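Local coordinates for protein transmembrane oligosaccharyl transferase (Archaeoglobus fulgidus, PDB 3WAJ) that belongs to the STT3/AglB family of membrane-bound oligosaccharyl transferases, joining a GT-C type transmembrane region with a zinc ion site to soluble C-terminal domains, at residues 500-510 and 768-776; 823-831 and 851-859. All blocks are in the same frame, centred on the assembly; numbering follows the deposited sequence.

Contact 1. Residues 500-510 and 768-776; sequences NKQWYDALTWM and SGYVKIFER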
loop_
_atom_site.group_PDB
_atom_site.type_symbol
_atom_site.label_atom_id
_atom_site.label_comp_id
_atom_site.label_asym_id
_atom_site.label_seq_id
_atom_site.Cartn_x
_atom_site.Cartn_y
_atom_site.Cartn_z
ATOM N N ASN A 500 0.676 -0.232 -14.310
ATOM C CA ASN A 500 0.769 0.276 -15.670
ATOM C C ASN A 500 0.444 -0.867 -16.647
ATOM O O ASN A 500 0.291 -2.028 -16.234
ATOM C CB ASN A 500 2.135 0.940 -15.945
ATOM C CG ASN A 500 3.340 -0.037 -15.849
ATOM O OD1 ASN A 500 3.196 -1.262 -15.908
ATOM N ND2 ASN A 500 4.544 0.534 -15.741
ATOM N N LYS A 501 0.329 -0.551 -17.930
ATOM C CA LYS A 501 -0.096 -1.532 -18.916
ATOM C C LYS A 501 0.888 -2.694 -19.072
ATOM O O LYS A 501 0.474 -3.848 -19.287
ATOM C CB LYS A 501 -0.380 -0.844 -20.254
ATOM C CG LYS A 501 -0.759 -1.806 -21.370
ATOM C CD LYS A 501 -1.714 -1.137 -22.379
ATOM C CE LYS A 501 -1.954 -2.038 -23.583
ATOM N NZ LYS A 501 -0.685 -2.262 -24.308
ATOM N N GLN A 502 2.179 -2.398 -18.940
ATOM C CA GLN A 502 3.201 -3.438 -19.014
ATOM C C GLN A 502 2.982 -4.511 -17.952
ATOM O O GLN A 502 2.961 -5.709 -18.262
ATOM C CB GLN A 502 4.604 -2.840 -18.887
ATOM C CG GLN A 502 5.008 -1.962 -20.057
ATOM C CD GLN A 502 4.886 -0.498 -19.731
ATOM O OE1 GLN A 502 4.007 -0.097 -18.964
ATOM N NE2 GLN A 502 5.791 0.316 -20.282
ATOM N N TRP A 503 2.816 -4.068 -16.707
ATOM C CA TRP A 503 2.526 -4.964 -15.581
ATOM C C TRP A 503 1.205 -5.702 -15.731
ATOM O O TRP A 503 1.130 -6.915 -15.540
ATOM C CB TRP A 503 2.463 -4.169 -14.288
ATOM C CG TRP A 503 3.688 -4.229 -13.435
ATOM C CD1 TRP A 503 4.592 -3.216 -13.213
ATOM C CD2 TRP A 503 4.133 -5.345 -12.646
ATOM N NE1 TRP A 503 5.569 -3.639 -12.337
ATOM C CE2 TRP A 503 5.308 -4.938 -11.968
ATOM C CE3 TRP A 503 3.643 -6.647 -12.440
ATOM C CZ2 TRP A 503 6.010 -5.787 -11.117
ATOM C CZ3 TRP A 503 4.324 -7.490 -11.587
ATOM C CH2 TRP A 503 5.506 -7.062 -10.933
ATOM N N TYR A 504 0.148 -4.972 -16.055
ATOM C CA TYR A 504 -1.155 -5.615 -16.160
ATOM C C TYR A 504 -1.133 -6.683 -17.243
ATOM O O TYR A 504 -1.674 -7.778 -17.044
ATOM C CB TYR A 504 -2.286 -4.605 -16.398
ATOM C CG TYR A 504 -3.656 -5.246 -16.419
ATOM C CD1 TYR A 504 -4.407 -5.376 -15.251
ATOM C CD2 TYR A 504 -4.200 -5.730 -17.614
ATOM C CE1 TYR A 504 -5.665 -5.978 -15.269
ATOM C CE2 TYR A 504 -5.456 -6.335 -17.647
ATOM C CZ TYR A 504 -6.183 -6.455 -16.478
ATOM O OH TYR A 504 -7.417 -7.046 -16.537
ATOM N N ASP A 505 -0.498 -6.390 -18.379
ATOM C CA ASP A 505 -0.438 -7.379 -19.471
ATOM C C ASP A 505 0.447 -8.562 -19.114
ATOM O O ASP A 505 0.132 -9.704 -19.450
ATOM C CB ASP A 505 0.030 -6.744 -20.788
ATOM C CG ASP A 505 -1.034 -5.880 -21.427
ATOM O OD1 ASP A 505 -2.189 -5.955 -20.963
ATOM O OD2 ASP A 505 -0.717 -5.132 -22.387
ATOM N N ALA A 506 1.552 -8.284 -18.428
ATOM C CA ALA A 506 2.457 -9.350 -18.007
ATOM C C ALA A 506 1.711 -10.361 -17.128
ATOM O O ALA A 506 1.829 -11.566 -17.303
ATOM C CB ALA A 506 3.671 -8.779 -17.271
ATOM N N LEU A 507 0.907 -9.858 -16.200
ATOM C CA LEU A 507 0.166 -10.729 -15.289
ATOM C C LEU A 507 -0.989 -11.479 -15.963
ATOM O O LEU A 507 -1.186 -12.658 -15.684
ATOM C CB LEU A 507 -0.308 -9.943 -14.065
ATOM C CG LEU A 507 0.915 -9.360 -13.379
ATOM C CD1 LEU A 507 0.526 -8.434 -12.249
ATOM C CD2 LEU A 507 1.801 -10.507 -12.896
ATOM N N THR A 508 -1.742 -10.815 -16.848
ATOM C CA THR A 508 -2.773 -11.540 -17.603
ATOM C C THR A 508 -2.112 -12.607 -18.447
ATOM O O THR A 508 -2.635 -13.710 -18.583
ATOM C CB THR A 508 -3.662 -10.662 -18.513
ATOM O OG1 THR A 508 -2.838 -9.912 -19.406
ATOM C CG2 THR A 508 -4.541 -9.729 -17.689
ATOM N N TRP A 509 -0.954 -12.280 -19.012
ATOM C CA TRP A 509 -0.185 -13.271 -19.759
ATOM C C TRP A 509 0.147 -14.468 -18.870
ATOM O O TRP A 509 -0.052 -15.617 -19.258
ATOM C CB TRP A 509 1.109 -12.666 -20.315
ATOM C CG TRP A 509 1.908 -13.663 -21.110
ATOM C CD1 TRP A 509 1.796 -13.925 -22.454
ATOM C CD2 TRP A 509 2.928 -14.557 -20.611
ATOM N NE1 TRP A 509 2.679 -14.918 -22.814
ATOM C CE2 TRP A 509 3.385 -15.324 -21.710
ATOM C CE3 TRP A 509 3.487 -14.785 -19.343
ATOM C CZ2 TRP A 509 4.390 -16.301 -21.584
ATOM C CZ3 TRP A 509 4.491 -15.750 -19.214
ATOM C CH2 TRP A 509 4.933 -16.496 -20.331
ATOM N N MET A 510 0.661 -14.181 -17.677
ATOM C CA MET A 510 1.034 -15.215 -16.722
ATOM C C MET A 510 -0.135 -16.137 -16.413
ATOM O O MET A 510 0.020 -17.364 -16.397
ATOM C CB MET A 510 1.599 -14.603 -15.423
ATOM C CG MET A 510 1.867 -15.648 -14.347
ATOM S SD MET A 510 2.739 -15.017 -12.909
ATOM C CE MET A 510 4.429 -14.910 -13.487
ATOM N N SER A 768 15.254 -2.219 -22.154
ATOM C CA SER A 768 14.658 -3.554 -22.148
ATOM C C SER A 768 13.255 -3.428 -21.565
ATOM O O SER A 768 12.830 -2.327 -21.168
ATOM C CB SER A 768 15.492 -4.498 -21.295
ATOM O OG SER A 768 15.335 -4.176 -19.911
ATOM N N GLY A 769 12.537 -4.544 -21.497
ATOM C CA GLY A 769 11.165 -4.508 -21.017
ATOM C C GLY A 769 11.063 -4.043 -19.572
ATOM O O GLY A 769 11.875 -4.436 -18.702
ATOM N N TYR A 770 10.050 -3.217 -19.315
ATOM C CA TYR A 770 9.730 -2.745 -17.963
ATOM C C TYR A 770 9.531 -3.928 -17.008
ATOM O O TYR A 770 10.057 -3.936 -15.890
ATOM C CB TYR A 770 8.449 -1.910 -18.011
ATOM C CG TYR A 770 8.192 -1.034 -16.802
ATOM C CD1 TYR A 770 8.248 0.347 -16.906
ATOM C CD2 TYR A 770 7.847 -1.582 -15.563
ATOM C CE1 TYR A 770 7.986 1.161 -15.813
ATOM C CE2 TYR A 770 7.591 -0.769 -14.464
ATOM C CZ TYR A 770 7.669 0.599 -14.601
ATOM O OH TYR A 770 7.429 1.420 -13.533
ATOM N N VAL A 771 8.762 -4.917 -17.455
ATOM C CA VAL A 771 8.492 -6.105 -16.649
ATOM C C VAL A 771 9.058 -7.335 -17.338
ATOM O O VAL A 771 8.870 -7.509 -18.538
ATOM C CB VAL A 771 6.984 -6.306 -16.427
ATOM C CG1 VAL A 771 6.742 -7.501 -15.499
ATOM C CG2 VAL A 771 6.364 -5.059 -15.834
ATOM N N LYS A 772 9.760 -8.175 -16.582
ATOM C CA LYS A 772 10.302 -9.428 -17.110
ATOM C C LYS A 772 9.881 -10.609 -16.243
ATOM O O LYS A 772 9.852 -10.505 -15.021
ATOM C CB LYS A 772 11.829 -9.364 -17.224
ATOM C CG LYS A 772 12.318 -8.388 -18.270
ATOM C CD LYS A 772 13.822 -8.234 -18.164
ATOM C CE LYS A 772 14.294 -6.959 -18.830
ATOM N NZ LYS A 772 15.761 -6.999 -19.002
ATOM N N ILE A 773 9.550 -11.724 -16.885
ATOM C CA ILE A 773 9.175 -12.936 -16.174
ATOM C C ILE A 773 10.179 -14.054 -16.455
ATOM O O ILE A 773 10.521 -14.331 -17.603
ATOM C CB ILE A 773 7.776 -13.398 -16.591
ATOM C CG1 ILE A 773 6.759 -12.304 -16.298
ATOM C CG2 ILE A 773 7.371 -14.681 -15.880
ATOM C CD1 ILE A 773 5.359 -12.635 -16.807
ATOM N N PHE A 774 10.643 -14.708 -15.404
ATOM C CA PHE A 774 11.549 -15.833 -15.554
ATOM C C PHE A 774 10.928 -17.102 -14.964
ATOM O O PHE A 774 10.100 -17.035 -14.046
ATOM C CB PHE A 774 12.867 -15.533 -14.848
ATOM C CG PHE A 774 13.564 -14.305 -15.367
ATOM C CD1 PHE A 774 14.616 -14.421 -16.274
ATOM C CD2 PHE A 774 13.170 -13.032 -14.953
ATOM C CE1 PHE A 774 15.271 -13.286 -16.775
ATOM C CE2 PHE A 774 13.826 -11.886 -15.446
ATOM C CZ PHE A 774 14.879 -12.022 -16.361
ATOM N N GLU A 775 11.337 -18.257 -15.486
ATOM C CA GLU A 775 10.918 -19.537 -14.935
ATOM C C GLU A 775 12.086 -20.203 -14.232
ATOM O O GLU A 775 13.187 -20.309 -14.791
ATOM C CB GLU A 775 10.399 -20.486 -16.026
ATOM C CG GLU A 775 9.852 -21.794 -15.461
ATOM C CD GLU A 775 9.445 -22.786 -16.534
ATOM O OE1 GLU A 775 9.884 -22.626 -17.700
ATOM O OE2 GLU A 775 8.690 -23.733 -16.205
ATOM N N ARG A 776 11.848 -20.654 -13.003
ATOM C CA ARG A 776 12.852 -21.441 -12.299
ATOM C C ARG A 776 12.759 -22.881 -12.798
ATOM O O ARG A 776 11.673 -23.451 -12.921
ATOM C CB ARG A 776 12.662 -21.364 -10.783
ATOM C CG ARG A 776 13.639 -22.217 -10.009
ATOM C CD ARG A 776 13.676 -21.870 -8.522
ATOM N NE ARG A 776 14.571 -22.804 -7.848
ATOM C CZ ARG A 776 14.172 -23.835 -7.112
ATOM N NH1 ARG A 776 12.881 -24.029 -6.893
ATOM N NH2 ARG A 776 15.071 -24.655 -6.574
#

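Contact 2. Residues 823-831 and 851-859; sequences VLPYSHNSD and ITIYESQVQ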
loop_
_atom_site.group_PDB
_atom_site.type_symbol
_atom_site.label_atom_id
_atom_site.label_comp_id
_atom_site.label_asym_id
_atom_site.label_seq_id
_atom_site.Cartn_x
_atom_site.Cartn_y
_atom_site.Cartn_z
ATOM N N VAL A 823 24.985 -26.549 -16.556
ATOM C CA VAL A 823 23.527 -26.641 -16.496
ATOM C C VAL A 823 22.907 -25.519 -17.342
ATOM O O VAL A 823 23.134 -24.336 -17.075
ATOM C CB VAL A 823 23.041 -26.572 -15.026
ATOM C CG1 VAL A 823 21.569 -26.975 -14.896
ATOM C CG2 VAL A 823 23.896 -27.473 -14.160
ATOM N N LEU A 824 22.139 -25.900 -18.365
ATOM C CA LEU A 824 21.536 -24.953 -19.307
ATOM C C LEU A 824 20.014 -24.896 -19.111
ATOM O O LEU A 824 19.361 -25.935 -19.006
ATOM C CB LEU A 824 21.873 -25.355 -20.747
ATOM C CG LEU A 824 23.344 -25.669 -21.041
ATOM C CD1 LEU A 824 23.571 -26.081 -22.496
ATOM C CD2 LEU A 824 24.221 -24.482 -20.697
ATOM N N PRO A 825 19.442 -23.679 -19.051
ATOM C CA PRO A 825 18.003 -23.548 -18.790
ATOM C C PRO A 825 17.142 -23.294 -20.033
ATOM O O PRO A 825 15.918 -23.344 -19.922
ATOM C CB PRO A 825 17.943 -22.319 -17.878
ATOM C CG PRO A 825 19.065 -21.454 -18.387
ATOM C CD PRO A 825 20.132 -22.380 -18.955
ATOM N N TYR A 826 17.742 -23.002 -21.184
ATOM C CA TYR A 826 16.924 -22.739 -22.372
ATOM C C TYR A 826 16.777 -23.989 -23.238
ATOM O O TYR A 826 17.745 -24.717 -23.462
ATOM C CB TYR A 826 17.489 -21.577 -23.195
ATOM C CG TYR A 826 17.262 -20.210 -22.580
ATOM C CD1 TYR A 826 16.006 -19.604 -22.623
ATOM C CD2 TYR A 826 18.306 -19.515 -21.976
ATOM C CE1 TYR A 826 15.795 -18.347 -22.070
ATOM C CE2 TYR A 826 18.101 -18.256 -21.430
ATOM C CZ TYR A 826 16.852 -17.684 -21.481
ATOM O OH TYR A 826 16.668 -16.447 -20.932
ATOM N N SER A 827 15.561 -24.241 -23.715
ATOM C CA SER A 827 15.322 -25.352 -24.642
ATOM C C SER A 827 14.865 -24.812 -25.984
ATOM O O SER A 827 14.495 -23.637 -26.105
ATOM C CB SER A 827 14.277 -26.325 -24.101
ATOM O OG SER A 827 12.990 -25.734 -24.075
ATOM N N HIS A 828 14.879 -25.669 -26.996
ATOM C CA HIS A 828 14.543 -25.222 -28.339
ATOM C C HIS A 828 13.115 -25.571 -28.768
ATOM O O HIS A 828 12.708 -25.269 -29.886
ATOM C CB HIS A 828 15.612 -25.680 -29.336
ATOM C CG HIS A 828 16.902 -24.924 -29.193
ATOM N ND1 HIS A 828 17.875 -25.270 -28.275
ATOM C CD2 HIS A 828 17.352 -23.809 -29.815
ATOM C CE1 HIS A 828 18.879 -24.412 -28.356
ATOM N NE2 HIS A 828 18.589 -23.518 -29.285
ATOM N N ASN A 829 12.341 -26.154 -27.857
ATOM C CA ASN A 829 10.952 -26.481 -28.164
ATOM C C ASN A 829 9.946 -26.057 -27.097
ATOM O O ASN A 829 8.820 -26.556 -27.074
ATOM C CB ASN A 829 10.799 -27.978 -28.470
ATOM C CG ASN A 829 11.320 -28.866 -27.347
ATOM O OD1 ASN A 829 12.279 -28.517 -26.658
ATOM N ND2 ASN A 829 10.684 -30.023 -27.159
ATOM N N SER A 830 10.336 -25.139 -26.213
ATOM C CA SER A 830 9.398 -24.636 -25.208
ATOM C C SER A 830 8.347 -23.730 -25.854
ATOM O O SER A 830 8.602 -23.079 -26.870
ATOM C CB SER A 830 10.126 -23.914 -24.070
ATOM O OG SER A 830 10.786 -22.757 -24.536
ATOM N N ASP A 831 7.154 -23.699 -25.277
ATOM C CA ASP A 831 6.069 -22.924 -25.872
ATOM C C ASP A 831 6.110 -21.439 -25.486
ATOM O O ASP A 831 5.177 -20.682 -25.750
ATOM C CB ASP A 831 4.715 -23.572 -25.562
ATOM C CG ASP A 831 4.465 -24.824 -26.401
ATOM O OD1 ASP A 831 5.436 -25.365 -26.977
ATOM O OD2 ASP A 831 3.299 -25.267 -26.491
ATOM N N ILE A 851 25.093 -27.687 -29.541
ATOM C CA ILE A 851 24.048 -28.487 -28.899
ATOM C C ILE A 851 22.671 -27.868 -29.082
ATOM O O ILE A 851 22.504 -26.643 -28.987
ATOM C CB ILE A 851 24.222 -28.550 -27.364
ATOM C CG1 ILE A 851 25.666 -28.309 -26.942
ATOM C CG2 ILE A 851 23.664 -29.852 -26.784
ATOM C CD1 ILE A 851 25.819 -28.227 -25.436
ATOM N N THR A 852 21.675 -28.717 -29.295
ATOM C CA THR A 852 20.296 -28.285 -29.129
ATOM C C THR A 852 19.713 -29.074 -27.955
ATOM O O THR A 852 19.980 -30.274 -27.808
ATOM C CB THR A 852 19.465 -28.435 -30.421
ATOM O OG1 THR A 852 18.554 -29.536 -30.297
ATOM C CG2 THR A 852 20.385 -28.633 -31.624
ATOM N N ILE A 853 18.956 -28.383 -27.103
ATOM C CA ILE A 853 18.395 -28.975 -25.890
ATOM C C ILE A 853 16.878 -29.030 -26.015
ATOM O O ILE A 853 16.268 -28.114 -26.575
ATOM C CB ILE A 853 18.763 -28.134 -24.644
ATOM C CG1 ILE A 853 20.282 -28.049 -24.478
ATOM C CG2 ILE A 853 18.138 -28.712 -23.381
ATOM C CD1 ILE A 853 20.918 -29.376 -24.111
ATOM N N TYR A 854 16.263 -30.086 -25.488
ATOM C CA TYR A 854 14.805 -30.194 -25.520
ATOM C C TYR A 854 14.164 -29.943 -24.148
ATOM O O TYR A 854 14.797 -30.136 -23.093
ATOM C CB TYR A 854 14.361 -31.520 -26.178
ATOM C CG TYR A 854 14.872 -31.606 -27.595
ATOM C CD1 TYR A 854 14.190 -30.982 -28.637
ATOM C CD2 TYR A 854 16.066 -32.254 -27.889
ATOM C CE1 TYR A 854 14.666 -31.027 -29.942
ATOM C CE2 TYR A 854 16.554 -32.305 -29.195
ATOM C CZ TYR A 854 15.849 -31.689 -30.216
ATOM O OH TYR A 854 16.317 -31.730 -31.512
ATOM N N GLU A 855 12.913 -29.489 -24.188
ATOM C CA GLU A 855 12.181 -29.065 -23.005
ATOM C C GLU A 855 12.195 -30.109 -21.885
ATOM O O GLU A 855 12.302 -29.758 -20.706
ATOM C CB GLU A 855 10.746 -28.663 -23.402
ATOM C CG GLU A 855 9.820 -28.305 -22.248
ATOM C CD GLU A 855 10.150 -26.959 -21.619
ATOM O OE1 GLU A 855 11.171 -26.343 -22.017
ATOM O OE2 GLU A 855 9.376 -26.513 -20.732
ATOM N N SER A 856 12.121 -31.387 -22.252
ATOM C CA SER A 856 12.032 -32.446 -21.249
ATOM C C SER A 856 13.370 -32.604 -20.530
ATOM O O SER A 856 13.409 -32.856 -19.319
ATOM C CB SER A 856 11.588 -33.769 -21.875
ATOM O OG SER A 856 12.611 -34.322 -22.678
ATOM N N GLN A 857 14.462 -32.441 -21.275
ATOM C CA GLN A 857 15.800 -32.496 -20.693
ATOM C C GLN A 857 15.987 -31.378 -19.669
ATOM O O GLN A 857 16.563 -31.583 -18.604
ATOM C CB GLN A 857 16.856 -32.393 -21.795
ATOM C CG GLN A 857 16.610 -33.350 -22.965
ATOM C CD GLN A 857 17.759 -33.392 -23.957
ATOM O OE1 GLN A 857 17.933 -32.479 -24.769
ATOM N NE2 GLN A 857 18.549 -34.461 -23.901
ATOM N N VAL A 858 15.476 -30.196 -20.003
ATOM C CA VAL A 858 15.500 -29.047 -19.103
ATOM C C VAL A 858 14.563 -29.220 -17.901
ATOM O O VAL A 858 14.943 -28.919 -16.761
ATOM C CB VAL A 858 15.162 -27.734 -19.860
ATOM C CG1 VAL A 858 14.727 -26.630 -18.902
ATOM C CG2 VAL A 858 16.344 -27.273 -20.678
ATOM N N GLN A 859 13.347 -29.704 -18.150
ATOM C CA GLN A 859 12.358 -29.854 -17.079
ATOM C C GLN A 859 12.696 -30.955 -16.061
ATOM O O GLN A 859 12.339 -30.851 -14.888
ATOM C CB GLN A 859 10.952 -30.074 -17.649
ATOM C CG GLN A 859 10.283 -28.816 -18.219
ATOM C CD GLN A 859 9.875 -27.799 -17.150
ATOM O OE1 GLN A 859 9.978 -28.057 -15.941
ATOM N NE2 GLN A 859 9.405 -26.633 -17.597
#

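Contact 1. Residues 500-510 and 768-776
Y770 meets N500 and W503 where helix 501-510 lies on one face of a mixed beta sheet. This is alpha/beta packing in the soluble core domain. The helix runs at 23° to strand 771-776, with the two axes 8.8 Å apart at their closest. The strand lies between strands 605-611 and 693-698 of the sheet.

Y770 comes first, just before the strand. N500 ND2 sits over one face of its ring, offset toward the rim, and is 3.3 Å from Y770 CZ. The amide stands nearly upright on the ring, with the planes 81° apart. The side chains of Y770 and W503 meet rim to rim. The Q502 aliphatic chain passes Y770 CB, while its NE2 is bonded to Y701 O.

V771 follows and sends its two methyls to different partners. CG1 is anti to the backbone N and reaches A506 CB at 3.8 Å. CG2 makes a CH-pi contact over the five-membered ring of W503, 3.6 Å from the centroid and 9° off the normal. W503 has its polar partner in D611.

K772 starts away from the helix; its NZ forms a salt bridge with D686. I773 turns back to the helix. Its CD1 touches both A506 and W509, 3.8 Å from W509 CE3. Its CG2 meets M510 CE, which the bend at chi3 brings over.

N500 also N-caps the helix. The cap helps fix the turn of the amide over Y770: N500 OD1 accepts from W503 N at 2.9 Å.

Contact 2. Residues 823-831 and 851-859
S827 and E855 form the tight polar centre of this contact, where the loop after strand 819-824 meets the start of helix 855-859. S827 OG donates to E855 OE1 at 2.8 Å, on the anti side of the carboxylate. The E855 chain is bent at chi2 (73°), which brings the carboxylate back to the loop. E855 OE1 also forms a salt bridge with R694, so this oxygen has two partners.

The backbones join next to it. H828 N donates to I853 O at 2.8 Å. A weak return bond runs from I853 N to H828 ND1, while H828 NE2 is held by T838 O.

The buried apolar side is made by L824, I851, I853 and V858. L824 CD1 lies 4.3 Å from I853 CG1. V858 CG1 packs on the carbonyl oxygen of P825, 3.6 Å away.

The solvent side is looser. N829, T852 and Y854 are exposed there. N829 OD1 still holds E855 N at 2.7 Å, with the donor tilted from the carbonyl plane. The edge of the Y854 ring faces the N829 amide, with the planes 81° apart.

Y854 is the N-cap residue, and its N donates to Q857 OE1. This is one half of a capping box, here capping the start of a short helix beside the beta sheets of the long peripheral domain.

Both contacts lie on the same side of the chain's centre, about 22 Å apart between centres. Contact 1 is in the core domain and contact 2 is in the peripheral domain, farther from the middle of the chain. Contact 1 is partly buried, with no exposed touching residue. Contact 2 is mostly buried but has an exposed rim. They share no helix or strand. Contact 1 joins a helix to a sheet mainly through apolar and aromatic side chains, with the N500 amide laid over a ring. Contact 2 joins a loop to a helix start and combines an apolar patch with several hydrogen bonds. The two touch directly. E775 OE2 and Q859 NE2 are 3.3 Å apart, a probable hydrogen bond. R694 forms salt bridges with both E775 and E855.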